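Side-chain contacts in Sel1 repeat family protein (Pseudomonas aeruginosa, PDB 6LCH), which probably acts as an immunity protein against the type VI secretion effector PldB, using an all-helical scaffold of Sel1 repeats: residues C10-E13 / K14-L17; P22-D25 / A26-R29; P44-V47 / G48-K52; D86-Q89 / K90-D93. All coordinates share one frame; numbering follows the deposited sequence.

Contact 1 of 4, residues C10-E13 / K14-L17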
loop_
_atom_site.group_PDB
_atom_site.type_symbol
_atom_site.label_atom_id
_atom_site.label_comp_id
_atom_site.label_asym_id
_atom_site.label_seq_id
_atom_site.Cartn_x
_atom_site.Cartn_y
_atom_site.Cartn_z
ATOM N N CYS A 10 -12.692 3.037 12.872
ATOM C CA CYS A 10 -12.260 2.404 11.631
ATOM C C CYS A 10 -13.396 2.434 10.615
ATOM O O CYS A 10 -14.452 1.833 10.838
ATOM C CB CYS A 10 -11.809 0.969 11.887
ATOM S SG CYS A 10 -11.213 0.133 10.398
ATOM N N VAL A 11 -13.175 3.121 9.496
ATOM C CA VAL A 11 -14.188 3.263 8.460
ATOM C C VAL A 11 -13.606 2.819 7.126
ATOM O O VAL A 11 -12.405 2.950 6.869
ATOM C CB VAL A 11 -14.725 4.711 8.371
ATOM C CG1 VAL A 11 -15.360 5.123 9.694
ATOM C CG2 VAL A 11 -13.618 5.677 7.987
ATOM N N ASN A 12 -14.469 2.280 6.275
ATOM C CA ASN A 12 -14.037 1.838 4.957
ATOM C C ASN A 12 -13.804 3.046 4.058
ATOM O O ASN A 12 -14.685 3.900 3.909
ATOM C CB ASN A 12 -15.074 0.903 4.346
ATOM C CG ASN A 12 -14.455 -0.131 3.436
ATOM O OD1 ASN A 12 -13.869 0.206 2.410
ATOM N ND2 ASN A 12 -14.568 -1.399 3.815
ATOM N N GLU A 13 -12.614 3.119 3.459
ATOM C CA GLU A 13 -12.331 4.192 2.513
ATOM C C GLU A 13 -13.284 4.158 1.327
ATOM O O GLU A 13 -13.503 5.186 0.681
ATOM C CB GLU A 13 -10.884 4.101 2.031
ATOM C CG GLU A 13 -10.368 5.377 1.392
ATOM C CD GLU A 13 -9.082 5.166 0.626
ATOM O OE1 GLU A 13 -9.018 4.217 -0.179
ATOM O OE2 GLU A 13 -8.133 5.949 0.828
ATOM N N LYS A 14 -13.858 2.988 1.026
ATOM C CA LYS A 14 -14.867 2.819 -0.022
ATOM C C LYS A 14 -16.240 3.388 0.369
ATOM O O LYS A 14 -17.217 3.161 -0.355
ATOM C CB LYS A 14 -15.001 1.341 -0.389
ATOM C CG LYS A 14 -13.773 0.762 -1.069
ATOM C CD LYS A 14 -13.662 -0.734 -0.822
ATOM C CE LYS A 14 -12.363 -1.092 -0.113
ATOM N NZ LYS A 14 -12.437 -2.434 0.530
ATOM N N ASP A 15 -16.316 4.140 1.469
ATOM C CA ASP A 15 -17.546 4.796 1.896
ATOM C C ASP A 15 -17.580 6.287 1.587
ATOM O O ASP A 15 -18.673 6.852 1.479
ATOM C CB ASP A 15 -17.757 4.610 3.406
ATOM C CG ASP A 15 -18.161 3.198 3.772
ATOM O OD1 ASP A 15 -18.119 2.315 2.892
ATOM O OD2 ASP A 15 -18.524 2.974 4.947
ATOM N N HIS A 16 -16.420 6.935 1.452
ATOM C CA HIS A 16 -16.365 8.374 1.212
ATOM C C HIS A 16 -15.654 8.686 -0.102
ATOM O O HIS A 16 -14.754 9.534 -0.142
ATOM C CB HIS A 16 -15.657 9.084 2.366
ATOM C CG HIS A 16 -15.742 8.359 3.673
ATOM N ND1 HIS A 16 -16.940 7.971 4.234
ATOM C CD2 HIS A 16 -14.775 7.952 4.530
ATOM C CE1 HIS A 16 -16.707 7.359 5.383
ATOM N NE2 HIS A 16 -15.402 7.335 5.585
ATOM N N LEU A 17 -16.031 7.987 -1.180
ATOM C CA LEU A 17 -15.463 8.221 -2.499
ATOM C C LEU A 17 -16.529 8.760 -3.446
ATOM O O LEU A 17 -17.700 8.377 -3.356
ATOM C CB LEU A 17 -14.866 6.943 -3.105
ATOM C CG LEU A 17 -13.534 6.419 -2.553
ATOM C CD1 LEU A 17 -13.107 5.135 -3.259
ATOM C CD2 LEU A 17 -12.441 7.475 -2.612
HETATM O O HOH W 1 -17.123 2.076 6.824
#
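Asn12 turns its side-chain carbonyl back toward Lys14, and OD1 takes the Lys14 backbone N-H at 3.1 Å, in the carbonyl plane and on a lone pair: an Asx turn. It is nested in a type I beta-turn, closed by Asp15 N reaching Asn12 O at 2.9 Å from well above the plane of that carbonyl. This is the tight part. The Lys14 side chain wraps round the same OD1: a bend at chi3 (-120°) brings CE back to it, and CB and CE are each 3.2 Å away. Glu13, at the second position of the turn, sends its carboxylate the other way, where OE2 meets Asn132, while its backbone N pairs with Gln163.

On the other flank, His16 lays one face of its imidazole beneath Asn12 O, and Val11 CG2 comes in at the ring edge, 3.4 Å from NE2.

The outer side is looser. The exposed Asp15 carboxylate meets the Asn12 backbone through a water, which accepts from Asn12 N at 2.7 Å and donates to Asp15 OD2. Upstream, Cys10 is joined to Cys159 by a disulfide, a covalent tie that pins this N-terminal loop to a helix far along the chain. With Asn12 OD1 and O both engaged by backbone N-H groups, the turn can keep its shape without a regular helix, and the water probably helps to stabilise the charge of the Asp15 carboxylate.

Contact 2 of 4, residues P22-D25 / A26-R29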
loop_
_atom_site.group_PDB
_atom_site.type_symbol
_atom_site.label_atom_id
_atom_site.label_comp_id
_atom_site.label_asym_id
_atom_site.label_seq_id
_atom_site.Cartn_x
_atom_site.Cartn_y
_atom_site.Cartn_z
ATOM N N PRO A 22 -17.673 6.355 -15.849
ATOM C CA PRO A 22 -17.273 5.305 -16.810
ATOM C C PRO A 22 -16.371 5.786 -17.941
ATOM O O PRO A 22 -15.350 5.139 -18.219
ATOM C CB PRO A 22 -18.624 4.788 -17.324
ATOM C CG PRO A 22 -19.559 5.025 -16.174
ATOM C CD PRO A 22 -19.120 6.329 -15.568
ATOM N N GLN A 23 -16.720 6.887 -18.621
ATOM C CA GLN A 23 -15.858 7.408 -19.685
ATOM C C GLN A 23 -14.451 7.703 -19.180
ATOM O O GLN A 23 -13.462 7.406 -19.864
ATOM C CB GLN A 23 -16.455 8.680 -20.296
ATOM C CG GLN A 23 -15.485 9.370 -21.267
ATOM C CD GLN A 23 -15.980 10.709 -21.821
ATOM O OE1 GLN A 23 -16.454 11.575 -21.092
ATOM N NE2 GLN A 23 -15.915 10.853 -23.146
ATOM N N ALA A 24 -14.344 8.309 -17.996
ATOM C CA ALA A 24 -13.033 8.688 -17.480
ATOM C C ALA A 24 -12.240 7.469 -17.034
ATOM O O ALA A 24 -11.026 7.400 -17.254
ATOM C CB ALA A 24 -13.192 9.684 -16.331
ATOM N N ASP A 25 -12.907 6.492 -16.415
ATOM C CA ASP A 25 -12.207 5.304 -15.940
ATOM C C ASP A 25 -11.622 4.499 -17.093
ATOM O O ASP A 25 -10.605 3.818 -16.921
ATOM C CB ASP A 25 -13.149 4.435 -15.108
ATOM C CG ASP A 25 -12.420 3.333 -14.362
ATOM O OD1 ASP A 25 -11.669 3.649 -13.416
ATOM O OD2 ASP A 25 -12.607 2.153 -14.715
ATOM N N ALA A 26 -12.249 4.561 -18.267
ATOM C CA ALA A 26 -11.691 3.900 -19.442
ATOM C C ALA A 26 -10.402 4.576 -19.888
ATOM O O ALA A 26 -9.428 3.898 -20.234
ATOM C CB ALA A 26 -12.721 3.887 -20.573
ATOM N N TRP A 27 -10.377 5.912 -19.890
ATOM C CA TRP A 27 -9.131 6.621 -20.168
ATOM C C TRP A 27 -8.059 6.246 -19.160
ATOM O O TRP A 27 -6.897 6.023 -19.523
ATOM C CB TRP A 27 -9.353 8.131 -20.118
ATOM C CG TRP A 27 -10.193 8.680 -21.196
ATOM C CD1 TRP A 27 -10.324 8.202 -22.467
ATOM C CD2 TRP A 27 -11.022 9.836 -21.109
ATOM N NE1 TRP A 27 -11.196 8.991 -23.177
ATOM C CE2 TRP A 27 -11.640 10.001 -22.363
ATOM C CE3 TRP A 27 -11.311 10.747 -20.088
ATOM C CZ2 TRP A 27 -12.520 11.041 -22.625
ATOM C CZ3 TRP A 27 -12.184 11.776 -20.349
ATOM C CH2 TRP A 27 -12.781 11.915 -21.607
ATOM N N TYR A 28 -8.438 6.185 -17.885
ATOM C CA TYR A 28 -7.482 5.928 -16.817
ATOM C C TYR A 28 -6.877 4.537 -16.942
ATOM O O TYR A 28 -5.658 4.367 -16.820
ATOM C CB TYR A 28 -8.176 6.095 -15.468
ATOM C CG TYR A 28 -7.486 5.388 -14.331
ATOM C CD1 TYR A 28 -7.958 4.170 -13.855
ATOM C CD2 TYR A 28 -6.367 5.939 -13.728
ATOM C CE1 TYR A 28 -7.334 3.526 -12.814
ATOM C CE2 TYR A 28 -5.730 5.295 -12.690
ATOM C CZ TYR A 28 -6.219 4.091 -12.238
ATOM O OH TYR A 28 -5.590 3.452 -11.198
ATOM N N ARG A 29 -7.718 3.528 -17.177
ATOM C CA ARG A 29 -7.231 2.155 -17.264
ATOM C C ARG A 29 -6.379 1.926 -18.511
ATOM O O ARG A 29 -5.462 1.096 -18.484
ATOM C CB ARG A 29 -8.406 1.180 -17.226
ATOM C CG ARG A 29 -8.954 0.937 -15.832
ATOM C CD ARG A 29 -10.076 -0.092 -15.837
ATOM N NE ARG A 29 -11.352 0.483 -16.260
ATOM C CZ ARG A 29 -11.944 0.217 -17.420
ATOM N NH1 ARG A 29 -11.381 -0.620 -18.283
ATOM N NH2 ARG A 29 -13.103 0.786 -17.720
#
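Gln23 and Asp25 both place CG anti to the backbone N, with chi1 at 172° and -169°, which lays each side chain along the helix toward the residue one turn on; being two positions apart, they do so on different sides. These are i to i+4 pairs at the start of helix 22-34, the first helix of an all-helical, TPR-like array; just ahead of it, Asp21 OD2 accepts the N-H of Ala24.

Gln23, extended beyond CG, lies over the Trp27 indole. Its CG sits 3.9 Å from the centroid of the six-membered ring in a CH-pi contact, and the amide follows with only a modest tilt to the ring, NE2 being 3.4 Å from Trp27 CZ2. The backbone carbonyl of Gln23 also hangs over an indole face, offset toward the rim. Ala24 CB adds a thinner apolar touch at Trp27 CE3, 4.3 Å away. Beyond this turn, Trp27 receives a cation-pi contact from Lys52.

Asp25 divides its carboxylate between two partners. OD1 takes a hydrogen bond from His58, whose ring stacks with that of Tyr28, so the carboxylate is held both by the loop between helices 43-55 and 59-70 and by its own helix. OD2 is left to Arg29, which bends at chi3 to bring its guanidinium round. The salt bridge is lopsided: Arg29 NH2 reaches Asp25 OD2 only weakly at 3.3 Å, whereas Arg29 NE points straight at that oxygen at 2.6 Å, 176° at the hydrogen, in the guanidinium plane but from above the carboxylate.

Contact 3 of 4, residues P44-V47 / G48-K52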
loop_
_atom_site.group_PDB
_atom_site.type_symbol
_atom_site.label_atom_id
_atom_site.label_comp_id
_atom_site.label_asym_id
_atom_site.label_seq_id
_atom_site.Cartn_x
_atom_site.Cartn_y
_atom_site.Cartn_z
ATOM N N PRO A 44 3.492 11.202 -23.880
ATOM C CA PRO A 44 2.480 12.213 -24.232
ATOM C C PRO A 44 1.068 11.658 -24.260
ATOM O O PRO A 44 0.129 12.336 -23.822
ATOM C CB PRO A 44 2.938 12.694 -25.616
ATOM C CG PRO A 44 4.408 12.484 -25.606
ATOM C CD PRO A 44 4.620 11.216 -24.830
ATOM N N ARG A 45 0.892 10.427 -24.745
ATOM C CA ARG A 45 -0.436 9.825 -24.739
ATOM C C ARG A 45 -0.875 9.458 -23.326
ATOM O O ARG A 45 -2.033 9.681 -22.954
ATOM C CB ARG A 45 -0.465 8.596 -25.641
ATOM C CG ARG A 45 -1.767 7.821 -25.565
ATOM C CD ARG A 45 -1.800 6.698 -26.584
ATOM N NE ARG A 45 -3.165 6.275 -26.891
ATOM C CZ ARG A 45 -4.021 6.974 -27.630
ATOM N NH1 ARG A 45 -3.659 8.137 -28.157
ATOM N NH2 ARG A 45 -5.243 6.505 -27.851
ATOM N N ILE A 46 0.031 8.881 -22.530
ATOM C CA ILE A 46 -0.309 8.513 -21.157
ATOM C C ILE A 46 -0.784 9.738 -20.388
ATOM O O ILE A 46 -1.809 9.701 -19.698
ATOM C CB ILE A 46 0.894 7.843 -20.468
ATOM C CG1 ILE A 46 1.197 6.494 -21.117
ATOM C CG2 ILE A 46 0.637 7.662 -18.983
ATOM C CD1 ILE A 46 2.529 5.921 -20.707
ATOM N N VAL A 47 -0.051 10.848 -20.510
ATOM C CA VAL A 47 -0.435 12.086 -19.837
ATOM C C VAL A 47 -1.786 12.571 -20.347
ATOM O O VAL A 47 -2.638 13.014 -19.568
ATOM C CB VAL A 47 0.656 13.157 -20.019
ATOM C CG1 VAL A 47 0.153 14.523 -19.564
ATOM C CG2 VAL A 47 1.926 12.772 -19.267
ATOM N N GLY A 48 -2.006 12.483 -21.661
ATOM C CA GLY A 48 -3.277 12.920 -22.220
ATOM C C GLY A 48 -4.458 12.189 -21.612
ATOM O O GLY A 48 -5.404 12.810 -21.124
ATOM N N LEU A 49 -4.404 10.855 -21.612
ATOM C CA LEU A 49 -5.487 10.061 -21.042
ATOM C C LEU A 49 -5.679 10.369 -19.563
ATOM O O LEU A 49 -6.798 10.654 -19.117
ATOM C CB LEU A 49 -5.202 8.574 -21.241
ATOM C CG LEU A 49 -5.190 8.097 -22.690
ATOM C CD1 LEU A 49 -4.342 6.848 -22.817
ATOM C CD2 LEU A 49 -6.609 7.841 -23.166
ATOM N N TYR A 50 -4.592 10.306 -18.786
ATOM C CA TYR A 50 -4.663 10.603 -17.359
ATOM C C TYR A 50 -5.302 11.962 -17.106
ATOM O O TYR A 50 -6.204 12.090 -16.269
ATOM C CB TYR A 50 -3.261 10.560 -16.748
ATOM C CG TYR A 50 -2.831 9.207 -16.230
ATOM C CD1 TYR A 50 -3.764 8.223 -15.923
ATOM C CD2 TYR A 50 -1.485 8.919 -16.033
ATOM C CE1 TYR A 50 -3.368 6.988 -15.445
ATOM C CE2 TYR A 50 -1.079 7.691 -15.556
ATOM C CZ TYR A 50 -2.021 6.729 -15.260
ATOM O OH TYR A 50 -1.612 5.502 -14.788
ATOM N N SER A 51 -4.833 12.995 -17.813
ATOM C CA SER A 51 -5.358 14.337 -17.589
ATOM C C SER A 51 -6.824 14.428 -17.989
ATOM O O SER A 51 -7.639 15.009 -17.261
ATOM C CB SER A 51 -4.525 15.364 -18.355
ATOM O OG SER A 51 -3.143 15.182 -18.100
ATOM N N LYS A 52 -7.173 13.856 -19.145
ATOM C CA LYS A 52 -8.569 13.811 -19.570
ATOM C C LYS A 52 -9.448 13.182 -18.498
ATOM O O LYS A 52 -10.534 13.688 -18.192
ATOM C CB LYS A 52 -8.691 13.031 -20.881
ATOM C CG LYS A 52 -8.387 13.834 -22.138
ATOM C CD LYS A 52 -8.507 12.965 -23.392
ATOM C CE LYS A 52 -7.250 12.131 -23.628
ATOM N NZ LYS A 52 -7.400 11.130 -24.729
#
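Val47 O is gripped twice by Ser51, one turn along helix 43-55: the backbone N donates at 2.8 Å and the hydroxyl OG at 2.7 Å. The two donors reach the oxygen from opposite faces of its carbonyl plane, an arrangement set by Ser51 chi1 of -50°, which folds OG back alongside its own backbone N. The hydroxyl thus finds its acceptor within its own helix, at a carbonyl that already takes a backbone N-H. Its oxygen also rests 3.7 Å from Val47 CG1.

On the next flank Ile46 and Tyr50 lie side by side and point the same way, with Ile46 CG2 3.8 Å from Tyr50 CE2. Both are buried. The phenol reaches further, and its OH is satisfied by Asn64.

Arg45 and Leu49 make a slighter pair: the aliphatic part of the arginine passes at an angle, CG to Leu49 CD1 at 3.9 Å, while the extended chain carries the guanidinium away toward Glu30 in a long, weak ion pair.

The helix, which contributes to a Sel1 repeat, thus has distinct faces for two neighbours. Val47 and Ser51 look to helix 59-70, touching Tyr69 and Leu65; Leu49 meets Glu30 and Ala31 of helix 22-34; and Tyr50 wedges between the two, against Ala31 on one side and Leu65 and Leu68 on the other.

Contact 4 of 4, residues D86-Q89 / K90-D93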
loop_
_atom_site.group_PDB
_atom_site.type_symbol
_atom_site.label_atom_id
_atom_site.label_comp_id
_atom_site.label_asym_id
_atom_site.label_seq_id
_atom_site.Cartn_x
_atom_site.Cartn_y
_atom_site.Cartn_z
ATOM N N ASP A 86 -1.830 20.862 -7.639
ATOM C CA ASP A 86 -3.161 21.186 -8.145
ATOM C C ASP A 86 -4.010 19.935 -8.299
ATOM O O ASP A 86 -5.218 19.964 -8.042
ATOM C CB ASP A 86 -3.049 21.935 -9.472
ATOM C CG ASP A 86 -2.263 23.224 -9.345
ATOM O OD1 ASP A 86 -1.860 23.781 -10.389
ATOM O OD2 ASP A 86 -2.042 23.677 -8.198
ATOM N N LEU A 87 -3.397 18.823 -8.710
ATOM C CA LEU A 87 -4.127 17.562 -8.766
ATOM C C LEU A 87 -4.497 17.080 -7.370
ATOM O O LEU A 87 -5.593 16.546 -7.165
ATOM C CB LEU A 87 -3.297 16.507 -9.493
ATOM C CG LEU A 87 -3.316 16.582 -11.021
ATOM C CD1 LEU A 87 -2.102 15.870 -11.605
ATOM C CD2 LEU A 87 -4.604 15.996 -11.585
ATOM N N TYR A 88 -3.594 17.254 -6.399
ATOM C CA TYR A 88 -3.897 16.876 -5.023
ATOM C C TYR A 88 -5.025 17.728 -4.442
ATOM O O TYR A 88 -5.848 17.222 -3.671
ATOM C CB TYR A 88 -2.629 16.972 -4.164
ATOM C CG TYR A 88 -1.553 15.958 -4.539
ATOM C CD1 TYR A 88 -1.890 14.770 -5.141
ATOM C CD2 TYR A 88 -0.213 16.193 -4.298
ATOM C CE1 TYR A 88 -0.941 13.823 -5.486
ATOM C CE2 TYR A 88 0.749 15.250 -4.654
ATOM C CZ TYR A 88 0.377 14.071 -5.242
ATOM O OH TYR A 88 1.327 13.139 -5.591
ATOM N N GLN A 89 -5.096 19.011 -4.809
ATOM C CA GLN A 89 -6.174 19.861 -4.311
ATOM C C GLN A 89 -7.514 19.515 -4.954
ATOM O O GLN A 89 -8.561 19.637 -4.308
ATOM C CB GLN A 89 -5.842 21.334 -4.546
ATOM C CG GLN A 89 -6.841 22.304 -3.919
ATOM C CD GLN A 89 -7.002 22.097 -2.425
ATOM O OE1 GLN A 89 -6.018 22.002 -1.690
ATOM N NE2 GLN A 89 -8.248 22.031 -1.964
ATOM N N LYS A 90 -7.506 19.090 -6.217
ATOM C CA LYS A 90 -8.742 18.626 -6.835
ATOM C C LYS A 90 -9.252 17.363 -6.152
ATOM O O LYS A 90 -10.464 17.175 -6.008
ATOM C CB LYS A 90 -8.530 18.393 -8.331
ATOM C CG LYS A 90 -8.235 19.667 -9.114
ATOM C CD LYS A 90 -7.536 19.364 -10.434
ATOM C CE LYS A 90 -6.661 20.530 -10.876
ATOM N NZ LYS A 90 -7.426 21.794 -11.049
ATOM N N MET A 91 -8.338 16.486 -5.723
ATOM C CA MET A 91 -8.734 15.308 -4.955
ATOM C C MET A 91 -9.380 15.712 -3.641
ATOM O O MET A 91 -10.404 15.151 -3.235
ATOM C CB MET A 91 -7.516 14.424 -4.682
ATOM C CG MET A 91 -6.889 13.836 -5.914
ATOM S SD MET A 91 -5.877 12.407 -5.545
ATOM C CE MET A 91 -4.300 13.048 -5.848
ATOM N N ILE A 92 -8.769 16.673 -2.952
ATOM C CA ILE A 92 -9.311 17.157 -1.688
ATOM C C ILE A 92 -10.660 17.837 -1.912
ATOM O O ILE A 92 -11.589 17.688 -1.107
ATOM C CB ILE A 92 -8.289 18.096 -1.018
ATOM C CG1 ILE A 92 -7.123 17.286 -0.450
ATOM C CG2 ILE A 92 -8.947 18.937 0.052
ATOM C CD1 ILE A 92 -6.047 18.132 0.211
ATOM N N ASP A 93 -10.797 18.573 -3.023
ATOM C CA ASP A 93 -12.067 19.225 -3.337
ATOM C C ASP A 93 -13.211 18.224 -3.395
ATOM O O ASP A 93 -14.346 18.555 -3.030
ATOM C CB ASP A 93 -11.966 19.967 -4.668
ATOM C CG ASP A 93 -11.196 21.258 -4.556
ATOM O OD1 ASP A 93 -10.872 21.666 -3.422
ATOM O OD2 ASP A 93 -10.915 21.869 -5.607
#
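Gln89 and Asp93 cross at about a right angle, amide and carboxylate planes 59° apart, and one side-chain bond joins them, beside the helical bond from Asp93 N to Gln89 O: Gln89 NE2 donates to Asp93 OD1 at 3.0 Å, with 157° at the hydrogen. The oxygen lies close to the amide plane, yet the donor arrives from above the carboxylate. A bend at Gln89 chi2 (57°) is what curls the amide down the helix instead of letting it run outward, and the same curl sets NE2 3.8 Å from Ile92 CG2. Asp93 OD1 also lies 3.2 Å from Gln89 O, another acceptor, and close to the C-terminal end of the helix the amide N-H probably offsets the repulsion between the two oxygens.

Tyr88 and Met91 run side by side in the same direction, though the placing of the methionine methyl at the ring edge is doubtful. Both are buried, and through them helix 81-93, part of a Sel1 repeat, packs between helices 59-70 and 97-107: Tyr88 touches Ala66 and Arg70 of the former and Met103 and Met106 of the latter, while Met91 spans from Met62 to Asp102.

The exposed flank is different in kind. Lys90 drapes its methylenes over the backbone carbonyl of Asp86, with CG and CE each 3.2 Å from Asp86 O. Its ammonium stays clear of the aspartate: NZ is 5.9 Å from Asp86 OD1, and Asp86 OD2 is hydrogen-bonded to Gln82 NE2.

Overall arrangement
Contacts 2, 3 and 4 are short helical segments of about two turns, on helices 22-34, 43-55 and 81-93, whereas contact 1 is a beta-turn in the loop that leads into the first of them. Contacts 2 and 3 are the pair that touch: their centres are 11 Å apart, Tyr28 CD2 lies 3.6 Å from Tyr50 CE1, and Trp27 CZ3 comes to 3.3 Å from Lys52 O, packing the two consecutive helices together. Contact 4 stands about 6 Å from contact 3 at the nearest atoms, with helix 59-70 touched by both. Contact 1 comes within about 8 Å of contact 4 at the nearest atoms, and both reach helix 97-107.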